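Local structure of nickel-dependent hydrogenase large subunit (3MYR) at residues Arg48-Ala53 with Ser471-Arg476; Trp493-Ile496 with Ile501-Tyr504; Lys269-Arg274 with Ile545-His550; Leu306-Ser311 with Ala422-Leu427. The protein forms the large subunit of a heterodimeric [NiFe] hydrogenase, holding the nickel-iron centre that oxidises molecular hydrogen for the reduction of an acceptor. All coordinates share one frame; numbering follows the deposited sequence.

Contact 1 of 4, residues Arg48-Ala53 with Ser471-Arg476; sequences RDPRDA and SSWPSR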
loop_
_atom_site.group_PDB
_atom_site.type_symbol
_atom_site.label_atom_id
_atom_site.label_comp_id
_atom_site.label_asym_id
_atom_site.label_seq_id
_atom_site.Cartn_x
_atom_site.Cartn_y
_atom_site.Cartn_z
ATOM N N ARG B 48 -19.110 -15.088 -3.960
ATOM C CA ARG B 48 -19.461 -14.212 -2.828
ATOM C C ARG B 48 -20.387 -13.091 -3.263
ATOM O O ARG B 48 -20.672 -12.972 -4.435
ATOM C CB ARG B 48 -18.169 -13.676 -2.196
ATOM C CG ARG B 48 -17.401 -14.831 -1.509
ATOM C CD ARG B 48 -16.147 -14.263 -0.823
ATOM N NE ARG B 48 -15.191 -15.335 -0.466
ATOM C CZ ARG B 48 -15.182 -15.971 0.700
ATOM N NH1 ARG B 48 -16.073 -15.677 1.659
ATOM N NH2 ARG B 48 -14.210 -16.825 0.948
ATOM N N ASP B 49 -20.865 -12.295 -2.299
ATOM C CA ASP B 49 -21.717 -11.158 -2.565
ATOM C C ASP B 49 -20.912 -9.978 -3.130
ATOM O O ASP B 49 -19.958 -9.555 -2.500
ATOM C CB ASP B 49 -22.402 -10.723 -1.286
ATOM C CG ASP B 49 -23.596 -9.746 -1.559
ATOM O OD1 ASP B 49 -23.450 -8.738 -2.310
ATOM O OD2 ASP B 49 -24.713 -10.055 -1.109
ATOM N N PRO B 50 -21.260 -9.452 -4.326
ATOM C CA PRO B 50 -20.563 -8.270 -4.924
ATOM C C PRO B 50 -20.539 -7.079 -3.985
ATOM O O PRO B 50 -19.580 -6.287 -4.067
ATOM C CB PRO B 50 -21.463 -7.879 -6.125
ATOM C CG PRO B 50 -22.004 -9.322 -6.563
ATOM C CD PRO B 50 -22.331 -9.968 -5.222
ATOM N N ARG B 51 -21.519 -6.938 -3.090
ATOM C CA ARG B 51 -21.466 -5.773 -2.169
ATOM C C ARG B 51 -20.297 -5.961 -1.182
ATOM O O ARG B 51 -19.847 -4.970 -0.618
ATOM C CB ARG B 51 -22.779 -5.578 -1.421
ATOM C CG ARG B 51 -23.896 -5.169 -2.429
ATOM C CD ARG B 51 -25.218 -5.237 -1.723
ATOM N NE ARG B 51 -25.484 -6.570 -1.217
ATOM C CZ ARG B 51 -26.424 -6.862 -0.306
ATOM N NH1 ARG B 51 -27.273 -5.925 0.122
ATOM N NH2 ARG B 51 -26.590 -8.121 0.082
ATOM N N ASP B 52 -19.894 -7.214 -0.917
ATOM C CA ASP B 52 -18.767 -7.473 0.047
ATOM C C ASP B 52 -17.385 -7.369 -0.632
ATOM O O ASP B 52 -16.374 -7.363 0.077
ATOM C CB ASP B 52 -18.814 -8.919 0.603
ATOM C CG ASP B 52 -20.049 -9.223 1.481
ATOM O OD1 ASP B 52 -20.913 -8.349 1.625
ATOM O OD2 ASP B 52 -20.143 -10.378 2.010
ATOM N N ALA B 53 -17.316 -7.461 -1.973
ATOM C CA ALA B 53 -16.023 -7.563 -2.643
ATOM C C ALA B 53 -15.007 -6.488 -2.157
ATOM O O ALA B 53 -13.843 -6.808 -1.919
ATOM C CB ALA B 53 -16.183 -7.545 -4.167
ATOM N N SER B 471 -32.106 -8.625 -4.999
ATOM C CA SER B 471 -33.307 -8.943 -5.732
ATOM C C SER B 471 -33.651 -7.796 -6.716
ATOM O O SER B 471 -34.479 -7.971 -7.576
ATOM C CB SER B 471 -34.465 -9.217 -4.742
ATOM O OG SER B 471 -34.752 -8.045 -3.996
ATOM N N SER B 472 -32.961 -6.646 -6.641
ATOM C CA SER B 472 -33.276 -5.577 -7.602
ATOM C C SER B 472 -32.320 -5.614 -8.807
ATOM O O SER B 472 -32.468 -4.801 -9.735
ATOM C CB SER B 472 -33.221 -4.194 -6.954
ATOM O OG SER B 472 -31.861 -3.899 -6.536
ATOM N N TRP B 473 -31.319 -6.502 -8.781
ATOM C CA TRP B 473 -30.307 -6.555 -9.867
ATOM C C TRP B 473 -30.785 -7.462 -11.054
ATOM O O TRP B 473 -31.532 -8.401 -10.823
ATOM C CB TRP B 473 -29.031 -7.162 -9.323
ATOM C CG TRP B 473 -28.480 -6.509 -8.108
ATOM C CD1 TRP B 473 -28.813 -5.277 -7.569
ATOM C CD2 TRP B 473 -27.455 -7.044 -7.294
ATOM N NE1 TRP B 473 -28.093 -5.062 -6.427
ATOM C CE2 TRP B 473 -27.245 -6.130 -6.231
ATOM C CE3 TRP B 473 -26.722 -8.260 -7.323
ATOM C CZ2 TRP B 473 -26.280 -6.372 -5.183
ATOM C CZ3 TRP B 473 -25.733 -8.488 -6.329
ATOM C CH2 TRP B 473 -25.560 -7.561 -5.243
ATOM N N PRO B 474 -30.310 -7.208 -12.287
ATOM C CA PRO B 474 -30.513 -8.180 -13.392
ATOM C C PRO B 474 -29.783 -9.483 -13.030
ATOM O O PRO B 474 -28.825 -9.450 -12.256
ATOM C CB PRO B 474 -29.800 -7.532 -14.588
ATOM C CG PRO B 474 -29.304 -6.155 -14.092
ATOM C CD PRO B 474 -29.245 -6.246 -12.591
ATOM N N SER B 475 -30.217 -10.620 -13.576
ATOM C CA SER B 475 -29.648 -11.860 -13.130
ATOM C C SER B 475 -28.278 -12.056 -13.796
ATOM O O SER B 475 -27.454 -12.868 -13.339
ATOM C CB SER B 475 -30.622 -12.986 -13.411
ATOM O OG SER B 475 -30.736 -13.083 -14.792
ATOM N N ARG B 476 -27.981 -11.227 -14.793
ATOM C CA ARG B 476 -26.617 -11.193 -15.381
ATOM C C ARG B 476 -26.172 -9.740 -15.490
ATOM O O ARG B 476 -26.928 -8.925 -16.011
ATOM C CB ARG B 476 -26.630 -11.764 -16.810
ATOM C CG ARG B 476 -27.099 -13.201 -16.897
ATOM C CD ARG B 476 -25.983 -14.141 -16.474
ATOM N NE ARG B 476 -26.358 -15.560 -16.539
ATOM C CZ ARG B 476 -26.948 -16.234 -15.550
ATOM N NH1 ARG B 476 -27.283 -15.641 -14.412
ATOM N NH2 ARG B 476 -27.205 -17.516 -15.694
#

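Contact 2 of 4, residues Trp493-Ile496 with Ile501-Tyr504; sequences WIVI and IANY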
loop_
_atom_site.group_PDB
_atom_site.type_symbol
_atom_site.label_atom_id
_atom_site.label_comp_id
_atom_site.label_asym_id
_atom_site.label_seq_id
_atom_site.Cartn_x
_atom_site.Cartn_y
_atom_site.Cartn_z
ATOM N N TRP B 493 -12.459 -5.928 -13.016
ATOM C CA TRP B 493 -13.551 -6.321 -13.917
ATOM C C TRP B 493 -14.395 -7.369 -13.189
ATOM O O TRP B 493 -13.849 -8.380 -12.728
ATOM C CB TRP B 493 -12.953 -6.930 -15.176
ATOM C CG TRP B 493 -12.439 -5.919 -16.150
ATOM C CD1 TRP B 493 -13.051 -5.552 -17.331
ATOM C CD2 TRP B 493 -11.169 -5.238 -16.124
ATOM N NE1 TRP B 493 -12.257 -4.665 -18.006
ATOM C CE2 TRP B 493 -11.112 -4.435 -17.282
ATOM C CE3 TRP B 493 -10.120 -5.131 -15.160
ATOM C CZ2 TRP B 493 -10.016 -3.611 -17.572
ATOM C CZ3 TRP B 493 -9.023 -4.339 -15.445
ATOM C CH2 TRP B 493 -8.975 -3.569 -16.644
ATOM N N ILE B 494 -15.693 -7.134 -13.062
ATOM C CA ILE B 494 -16.550 -8.095 -12.314
ATOM C C ILE B 494 -17.630 -8.663 -13.237
ATOM O O ILE B 494 -18.208 -7.947 -14.056
ATOM C CB ILE B 494 -17.204 -7.459 -11.095
ATOM C CG1 ILE B 494 -17.985 -8.492 -10.272
ATOM C CG2 ILE B 494 -18.147 -6.290 -11.519
ATOM C CD1 ILE B 494 -18.511 -7.897 -8.896
ATOM N N VAL B 495 -17.948 -9.929 -13.041
ATOM C CA VAL B 495 -19.067 -10.512 -13.723
ATOM C C VAL B 495 -19.963 -11.082 -12.671
ATOM O O VAL B 495 -19.508 -11.886 -11.819
ATOM C CB VAL B 495 -18.584 -11.652 -14.706
ATOM C CG1 VAL B 495 -19.744 -12.384 -15.350
ATOM C CG2 VAL B 495 -17.616 -11.067 -15.740
ATOM N N ILE B 496 -21.235 -10.704 -12.743
ATOM C CA ILE B 496 -22.206 -11.085 -11.710
ATOM C C ILE B 496 -23.261 -12.010 -12.270
ATOM O O ILE B 496 -23.858 -11.736 -13.334
ATOM C CB ILE B 496 -22.948 -9.868 -11.078
ATOM C CG1 ILE B 496 -21.962 -8.929 -10.335
ATOM C CG2 ILE B 496 -24.023 -10.346 -10.113
ATOM C CD1 ILE B 496 -22.549 -7.521 -10.153
ATOM N N ILE B 501 -20.704 -13.258 -7.301
ATOM C CA ILE B 501 -19.561 -13.044 -8.159
ATOM C C ILE B 501 -19.257 -14.321 -9.016
ATOM O O ILE B 501 -18.853 -15.394 -8.473
ATOM C CB ILE B 501 -18.311 -12.638 -7.334
ATOM C CG1 ILE B 501 -18.534 -11.314 -6.508
ATOM C CG2 ILE B 501 -17.076 -12.505 -8.214
ATOM C CD1 ILE B 501 -17.402 -11.004 -5.400
ATOM N N ALA B 502 -19.370 -14.191 -10.338
ATOM C CA ALA B 502 -19.021 -15.312 -11.199
ATOM C C ALA B 502 -17.560 -15.186 -11.656
ATOM O O ALA B 502 -16.856 -16.173 -11.794
ATOM C CB ALA B 502 -19.936 -15.345 -12.437
ATOM N N ASN B 503 -17.101 -13.975 -11.881
ATOM C CA ASN B 503 -15.674 -13.760 -12.091
ATOM C C ASN B 503 -15.334 -12.403 -11.509
ATOM O O ASN B 503 -16.133 -11.440 -11.580
ATOM C CB ASN B 503 -15.323 -13.765 -13.607
ATOM C CG ASN B 503 -13.827 -14.056 -13.863
ATOM O OD1 ASN B 503 -13.071 -14.298 -12.912
ATOM N ND2 ASN B 503 -13.387 -13.972 -15.134
ATOM N N TYR B 504 -14.103 -12.284 -11.051
ATOM C CA TYR B 504 -13.617 -11.010 -10.609
ATOM C C TYR B 504 -12.130 -10.991 -10.980
ATOM O O TYR B 504 -11.329 -11.791 -10.490
ATOM C CB TYR B 504 -13.841 -10.889 -9.094
ATOM C CG TYR B 504 -13.748 -9.455 -8.588
ATOM C CD1 TYR B 504 -14.894 -8.775 -8.110
ATOM C CD2 TYR B 504 -12.521 -8.774 -8.582
ATOM C CE1 TYR B 504 -14.811 -7.495 -7.603
ATOM C CE2 TYR B 504 -12.447 -7.476 -8.075
ATOM C CZ TYR B 504 -13.621 -6.855 -7.563
ATOM O OH TYR B 504 -13.603 -5.529 -7.135
#

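Contact 3 of 4, residues Lys269-Arg274 with Ile545-His550; sequences KDWGER and ILRTIH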
loop_
_atom_site.group_PDB
_atom_site.type_symbol
_atom_site.label_atom_id
_atom_site.label_comp_id
_atom_site.label_asym_id
_atom_site.label_seq_id
_atom_site.Cartn_x
_atom_site.Cartn_y
_atom_site.Cartn_z
ATOM N N LYS B 269 21.397 14.435 -12.216
ATOM C CA LYS B 269 20.761 14.844 -13.437
ATOM C C LYS B 269 21.025 13.775 -14.473
ATOM O O LYS B 269 20.178 13.575 -15.343
ATOM C CB LYS B 269 21.350 16.176 -13.932
ATOM C CG LYS B 269 20.779 17.430 -13.186
ATOM C CD LYS B 269 21.636 18.670 -13.625
ATOM C CE LYS B 269 21.242 19.906 -12.866
ATOM N NZ LYS B 269 21.737 21.164 -13.531
ATOM N N ASP B 270 22.150 13.064 -14.367
ATOM C CA ASP B 270 22.417 11.932 -15.283
ATOM C C ASP B 270 21.381 10.768 -15.093
ATOM O O ASP B 270 21.185 9.943 -16.004
ATOM C CB ASP B 270 23.848 11.383 -15.119
ATOM C CG ASP B 270 24.117 10.900 -13.695
ATOM O OD1 ASP B 270 24.492 9.717 -13.494
ATOM O OD2 ASP B 270 23.881 11.688 -12.744
ATOM N N TRP B 271 20.649 10.758 -13.980
ATOM C CA TRP B 271 19.578 9.750 -13.779
ATOM C C TRP B 271 18.363 10.176 -14.586
ATOM O O TRP B 271 17.319 9.509 -14.572
ATOM C CB TRP B 271 19.261 9.546 -12.261
ATOM C CG TRP B 271 20.348 8.656 -11.689
ATOM C CD1 TRP B 271 21.610 9.038 -11.329
ATOM C CD2 TRP B 271 20.320 7.223 -11.612
ATOM N NE1 TRP B 271 22.360 7.932 -10.976
ATOM C CE2 TRP B 271 21.605 6.806 -11.135
ATOM C CE3 TRP B 271 19.325 6.244 -11.878
ATOM C CZ2 TRP B 271 21.950 5.446 -10.964
ATOM C CZ3 TRP B 271 19.619 4.922 -11.625
ATOM C CH2 TRP B 271 20.950 4.518 -11.202
ATOM N N GLY B 272 18.495 11.316 -15.248
ATOM C CA GLY B 272 17.485 11.733 -16.223
ATOM C C GLY B 272 17.795 11.112 -17.584
ATOM O O GLY B 272 17.105 11.382 -18.563
ATOM N N GLU B 273 18.776 10.208 -17.650
ATOM C CA GLU B 273 19.160 9.625 -18.942
ATOM C C GLU B 273 19.081 8.134 -18.929
ATOM O O GLU B 273 19.573 7.473 -19.888
ATOM C CB GLU B 273 20.597 10.051 -19.344
ATOM C CG GLU B 273 20.759 11.600 -19.403
ATOM C CD GLU B 273 22.217 12.015 -19.703
ATOM O OE1 GLU B 273 22.762 11.454 -20.686
ATOM O OE2 GLU B 273 22.793 12.896 -18.979
ATOM N N ARG B 274 18.524 7.561 -17.872
ATOM C CA ARG B 274 18.381 6.122 -17.854
ATOM C C ARG B 274 17.052 5.748 -17.233
ATOM O O ARG B 274 16.462 6.565 -16.508
ATOM C CB ARG B 274 19.578 5.434 -17.098
ATOM C CG ARG B 274 19.764 5.808 -15.644
ATOM C CD ARG B 274 21.038 5.157 -15.012
ATOM N NE ARG B 274 22.241 5.592 -15.734
ATOM C CZ ARG B 274 22.946 6.671 -15.379
ATOM N NH1 ARG B 274 22.636 7.357 -14.248
ATOM N NH2 ARG B 274 23.987 7.030 -16.095
ATOM N N ILE B 545 20.425 -0.499 -9.294
ATOM C CA ILE B 545 19.193 -1.231 -9.551
ATOM C C ILE B 545 18.068 -0.659 -8.660
ATOM O O ILE B 545 16.965 -0.353 -9.146
ATOM C CB ILE B 545 19.413 -2.738 -9.320
ATOM C CG1 ILE B 545 20.148 -3.324 -10.528
ATOM C CG2 ILE B 545 18.043 -3.469 -9.110
ATOM C CD1 ILE B 545 20.541 -4.870 -10.343
ATOM N N LEU B 546 18.380 -0.470 -7.377
ATOM C CA LEU B 546 17.404 -0.030 -6.419
ATOM C C LEU B 546 16.884 1.348 -6.815
ATOM O O LEU B 546 15.715 1.601 -6.705
ATOM C CB LEU B 546 18.014 0.011 -5.004
ATOM C CG LEU B 546 18.501 -1.344 -4.435
ATOM C CD1 LEU B 546 19.017 -1.138 -3.000
ATOM C CD2 LEU B 546 17.424 -2.386 -4.445
ATOM N N ARG B 547 17.766 2.260 -7.213
ATOM C CA ARG B 547 17.279 3.612 -7.526
ATOM C C ARG B 547 16.171 3.573 -8.563
ATOM O O ARG B 547 15.184 4.251 -8.406
ATOM C CB ARG B 547 18.436 4.484 -8.073
ATOM C CG ARG B 547 19.278 5.021 -7.009
ATOM C CD ARG B 547 20.529 5.734 -7.552
ATOM N NE ARG B 547 21.275 6.228 -6.426
ATOM C CZ ARG B 547 22.301 7.065 -6.472
ATOM N NH1 ARG B 547 22.818 7.464 -7.627
ATOM N NH2 ARG B 547 22.843 7.451 -5.335
ATOM N N THR B 548 16.351 2.776 -9.620
ATOM C CA THR B 548 15.409 2.704 -10.722
ATOM C C THR B 548 14.190 1.866 -10.359
ATOM O O THR B 548 13.023 2.326 -10.533
ATOM C CB THR B 548 16.088 2.200 -11.998
ATOM O OG1 THR B 548 16.935 3.235 -12.506
ATOM C CG2 THR B 548 15.063 1.849 -13.133
ATOM N N ILE B 549 14.426 0.727 -9.720
ATOM C CA ILE B 549 13.260 -0.105 -9.322
ATOM C C ILE B 549 12.375 0.718 -8.332
ATOM O O ILE B 549 11.179 0.796 -8.501
ATOM C CB ILE B 549 13.696 -1.503 -8.764
ATOM C CG1 ILE B 549 14.256 -2.433 -9.878
ATOM C CG2 ILE B 549 12.562 -2.229 -8.027
ATOM C CD1 ILE B 549 13.395 -2.612 -11.100
ATOM N N HIS B 550 12.984 1.375 -7.343
ATOM C CA HIS B 550 12.203 2.117 -6.335
ATOM C C HIS B 550 11.480 3.292 -6.995
ATOM O O HIS B 550 10.401 3.689 -6.555
ATOM C CB HIS B 550 13.097 2.649 -5.219
ATOM C CG HIS B 550 13.595 1.591 -4.284
ATOM N ND1 HIS B 550 14.852 1.633 -3.711
ATOM C CD2 HIS B 550 12.981 0.497 -3.765
ATOM C CE1 HIS B 550 14.987 0.607 -2.885
ATOM N NE2 HIS B 550 13.871 -0.098 -2.903
#

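Contact 4 of 4, residues Leu306-Ser311 with Ala422-Leu427; sequences LDRDLS and ALYSTL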
loop_
_atom_site.group_PDB
_atom_site.type_symbol
_atom_site.label_atom_id
_atom_site.label_comp_id
_atom_site.label_asym_id
_atom_site.label_seq_id
_atom_site.Cartn_x
_atom_site.Cartn_y
_atom_site.Cartn_z
ATOM N N LEU B 306 2.005 6.577 -27.120
ATOM C CA LEU B 306 2.862 5.556 -27.692
ATOM C C LEU B 306 4.120 6.209 -28.204
ATOM O O LEU B 306 4.064 7.336 -28.743
ATOM C CB LEU B 306 2.168 4.845 -28.828
ATOM C CG LEU B 306 0.880 4.106 -28.422
ATOM C CD1 LEU B 306 0.324 3.475 -29.705
ATOM C CD2 LEU B 306 1.225 3.046 -27.394
ATOM N N ASP B 307 5.255 5.535 -27.992
ATOM C CA ASP B 307 6.496 5.933 -28.678
ATOM C C ASP B 307 6.888 7.384 -28.323
ATOM O O ASP B 307 7.417 8.097 -29.171
ATOM C CB ASP B 307 6.358 5.772 -30.236
ATOM C CG ASP B 307 5.951 4.321 -30.650
ATOM O OD1 ASP B 307 6.409 3.366 -29.957
ATOM O OD2 ASP B 307 5.136 4.109 -31.612
ATOM N N ARG B 308 6.604 7.809 -27.082
ATOM C CA ARG B 308 7.003 9.155 -26.555
ATOM C C ARG B 308 6.437 10.309 -27.381
ATOM O O ARG B 308 6.951 11.432 -27.373
ATOM C CB ARG B 308 8.526 9.289 -26.387
ATOM C CG ARG B 308 9.077 8.262 -25.417
ATOM C CD ARG B 308 10.565 8.401 -25.237
ATOM N NE ARG B 308 11.184 7.445 -24.299
ATOM C CZ ARG B 308 12.501 7.473 -23.988
ATOM N NH1 ARG B 308 13.323 8.394 -24.548
ATOM N NH2 ARG B 308 13.024 6.639 -23.078
ATOM N N ASP B 309 5.330 10.057 -28.047
ATOM C CA ASP B 309 4.777 11.077 -28.941
ATOM C C ASP B 309 3.661 11.807 -28.191
ATOM O O ASP B 309 2.571 11.310 -28.049
ATOM C CB ASP B 309 4.254 10.437 -30.220
ATOM C CG ASP B 309 3.591 11.459 -31.178
ATOM O OD1 ASP B 309 3.220 11.007 -32.285
ATOM O OD2 ASP B 309 3.422 12.678 -30.856
ATOM N N LEU B 310 3.927 13.020 -27.749
ATOM C CA LEU B 310 2.929 13.718 -26.939
ATOM C C LEU B 310 1.896 14.421 -27.832
ATOM O O LEU B 310 1.036 15.127 -27.321
ATOM C CB LEU B 310 3.614 14.765 -26.073
ATOM C CG LEU B 310 4.180 14.358 -24.709
ATOM C CD1 LEU B 310 4.074 12.850 -24.318
ATOM C CD2 LEU B 310 5.498 15.046 -24.340
ATOM N N SER B 311 1.980 14.275 -29.155
ATOM C CA SER B 311 1.028 15.018 -29.985
ATOM C C SER B 311 -0.263 14.224 -30.245
ATOM O O SER B 311 -1.168 14.776 -30.829
ATOM C CB SER B 311 1.657 15.441 -31.315
ATOM O OG SER B 311 1.715 14.302 -32.165
ATOM N N ALA B 422 14.404 14.264 -20.700
ATOM C CA ALA B 422 14.775 13.795 -19.368
ATOM C C ALA B 422 13.553 13.377 -18.522
ATOM O O ALA B 422 13.705 12.694 -17.527
ATOM C CB ALA B 422 15.628 14.851 -18.617
ATOM N N LEU B 423 12.339 13.694 -18.945
ATOM C CA LEU B 423 11.156 13.133 -18.231
ATOM C C LEU B 423 11.134 11.615 -18.319
ATOM O O LEU B 423 10.704 10.942 -17.373
ATOM C CB LEU B 423 9.852 13.667 -18.822
ATOM C CG LEU B 423 9.724 15.164 -18.578
ATOM C CD1 LEU B 423 8.481 15.732 -19.263
ATOM C CD2 LEU B 423 9.650 15.397 -17.089
ATOM N N TYR B 424 11.606 11.076 -19.450
ATOM C CA TYR B 424 11.539 9.629 -19.713
ATOM C C TYR B 424 12.699 8.901 -19.054
ATOM O O TYR B 424 13.687 8.569 -19.708
ATOM C CB TYR B 424 11.561 9.400 -21.196
ATOM C CG TYR B 424 10.405 10.085 -21.862
ATOM C CD1 TYR B 424 10.584 11.279 -22.556
ATOM C CD2 TYR B 424 9.145 9.515 -21.854
ATOM C CE1 TYR B 424 9.526 11.896 -23.224
ATOM C CE2 TYR B 424 8.094 10.092 -22.572
ATOM C CZ TYR B 424 8.264 11.292 -23.192
ATOM O OH TYR B 424 7.205 11.843 -23.867
ATOM N N SER B 425 12.634 8.796 -17.727
ATOM C CA SER B 425 13.801 8.379 -16.976
ATOM C C SER B 425 13.437 8.118 -15.515
ATOM O O SER B 425 12.368 8.496 -15.059
ATOM C CB SER B 425 14.862 9.474 -17.052
ATOM O OG SER B 425 14.519 10.577 -16.206
ATOM N N THR B 426 14.346 7.508 -14.781
ATOM C CA THR B 426 14.205 7.297 -13.373
ATOM C C THR B 426 14.047 8.642 -12.644
ATOM O O THR B 426 13.196 8.785 -11.750
ATOM C CB THR B 426 15.472 6.576 -12.884
ATOM O OG1 THR B 426 15.484 5.244 -13.400
ATOM C CG2 THR B 426 15.602 6.590 -11.320
ATOM N N LEU B 427 14.846 9.636 -13.031
ATOM C CA LEU B 427 14.681 10.954 -12.407
ATOM C C LEU B 427 13.297 11.528 -12.731
ATOM O O LEU B 427 12.719 12.161 -11.885
ATOM C CB LEU B 427 15.662 11.953 -12.985
ATOM C CG LEU B 427 16.348 12.965 -12.062
ATOM C CD1 LEU B 427 16.925 14.239 -12.743
ATOM C CD2 LEU B 427 15.738 13.305 -10.783
HETATM O O HOH W 1 8.216 13.428 -25.890
#

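Contact 1 of 4, residues Arg48-Ala53 with Ser471-Arg476
An Asx turn at Asp-49, in the loop leading into helix 53-58, presents Asp-49, Pro-50 and Arg-51 to the six-membered end of the Trp-473 indole, which arrives from the loop before strand 476-485. The ring atoms share out these neighbours: CZ3 of Trp-473 lies 3.8 Å from CG of Pro-50, while CZ2 of Trp-473 lies 3.8 Å from CD of Arg-51. OD1 of Asp-49 sits at the ring edge, 3.8 Å from CH2 of Trp-473, with its carboxylate almost square to the indole. The same OD1 closes the turn by accepting from N of Arg-51 (2.8 Å) and receives NE of Arg-51. A bend at chi3 (-59°) swings the Arg-51 guanidinium back, and its NH2 meets OD2 of Asp-49 at 2.9 Å in a side-on, two-nitrogen salt bridge. A leucine in place of Arg-51 would probably leave the buried Asp-49 carboxylate without its countercharge and freer to turn. Trp-468 makes a cation-pi contact with Arg-51, and NE1 of Trp-473 bonds to O of Leu-467. The opposite charges are probably balanced largely within the turn; no hydrogen bond crosses, and packing joins the loops, perhaps helped by the ring's slightly positive C-H edge facing OD1.

Contact 2 of 4, residues Trp493-Ile496 with Ile501-Tyr504
Ile-494 and Val-495 pair antiparallel with Tyr-504 and Asn-503, the register then slipping by one so that Ile-496 lies beside Ile-501. This is a classic beta bulge in the hairpin of strands 488-497 and 500-507: Ala-502 and Asn-503 both face Val-495. O of Val-495 therefore takes two N-H groups, from N of Ala-502 at 2.7 Å and from N of Asn-503 at 3.2 Å, while N of Val-495 gives a nearly straight bond (166°) to O of Asn-503 at 2.8 Å. Ile-494, Ile-501 and Tyr-504 share one face of the sheet. With CG1 of Ile-494 placed opposite the backbone N (chi1 -175°) and the chain extended beyond it, CG1 and CD1 of Ile-494 pass the Tyr-504 ring at a slant, each 3.8 Å from CD1 of Tyr-504. CD1 of Ile-494 comes within 4.2 Å of CG1 of Ile-501. Cut back to an alanine, Ile-494 is likely to leave a gap beside the Tyr-504 ring and loosen the face packed on Ala-75 and Val-76 of helix 67-80. OH of Tyr-504 is bonded to ND1 of His-492 and OG of Ser-72, and the Tyr-504 side chain lies about 5 Å from that of the magnesium ligand Glu-42. On the other face, CB of Val-495 rests 4.0 Å from CB of Asn-503; at the bulge, CG1 of Val-495 lies 4.2 Å from CB of Ala-502.

Contact 3 of 4, residues Lys269-Arg274 with Ile545-His550
With CG on the side away from its carbonyl (chi1 -79°), Trp-271 sends its indole out of its 3-10 turn toward helix 543-551, where Arg-547, fully extended through chi3 (180°), runs across it. CD of Arg-547 lies over the six-membered ring of Trp-271, 3.9 Å from its centroid, in a CH-pi contact. The guanidinium passes on beyond the ring at a steep angle to it; its NH1 comes 3.4 Å from NE1 of Trp-271, but both are donors and no bond forms. Its polar end is satisfied by other partners, NE by O of Asp-115 and NH2 by O of Ala-176. OG1 of Thr-548, bonded to OG1 of Thr-426, meets the indole at its edge, 3.3 Å from CZ3 of Trp-271. NH1 of Arg-274 lies on the opposite face, toward the rim, held by a salt bridge of 3.1 Å to OD1 of Asp-270. The indole has an arginine on each face, a CH2 on one and a guanidinium nitrogen on the other, with Trp-116 adding an edge-to-face ring contact. Helix 525-531 packs on Thr-548 and Ile-549, strand 17-24 supports Ile-549, and backbone bonds tie Trp-271 and Arg-274 to the first turn of helix 426-456.

Contact 4 of 4, residues Leu306-Ser311 with Ala422-Leu427
OD2 of Asp-309 is gripped twice by Ser-311, by its hydroxyl OG and by its backbone N, both at 2.7 Å, an Asx turn that fixes the chain around Leu-310, whose CD1 touches OH of Tyr-424 at 3.3 Å. Sharing Asp-309 with it, a type I' turn starts at Leu-306, and from it Arg-308 reaches over Tyr-424. The arginine is drawn out straight (chi2 -179°, chi3 180°) and lies along the phenol ring, the side chains running opposite ways. CD of Arg-308 sits above the middle of the ring, 3.7 Å from the centroid of Tyr-424, as a CH-pi contact. The guanidinium, only 10° from parallel with the ring, has passed its end and covers CB of Tyr-424, 3.5 Å from CZ of Arg-308. NE of Arg-308 forms a salt bridge with OE2 of Glu-276, which probably helps to hold the flat group in place. A water joins the segments, donating to O of Arg-308 at 2.8 Å and bonded to OH of Tyr-424. Next to the tyrosine, Ser-425 is the N-cap of helix 426-456, its OG capping N of Gly-428 and donating to O of Ala-422. No direct hydrogen bond crosses; CH-pi packing of Arg-308 on the Tyr-424 ring supplies most of the contact, the charge of Arg-308 is probably balanced by Glu-276, and water serves the phenol hydroxyl.

The four contacts form two pairs. Contacts 1 and 2 touch, their centres about 9 Å apart: the loop of Arg-48 to Ala-53 lies against the hairpin of contact 2, with Pro-50 on Ile-496 and Ala-53 on Ile-501 and Tyr-504. Contacts 3 and 4 also touch, Thr-548 and Arg-274 of contact 3 bonding to Thr-426 of contact 4 at the start of helix 426-456. Contact 2 alone is built on backbone hydrogen bonds across its segments; the others rest on an aromatic ring, met largely at its edge in contact 1 and over a face in contacts 3 and 4. Contacts 1 to 3 are buried, whereas contact 4 is partly open and includes a bridging water.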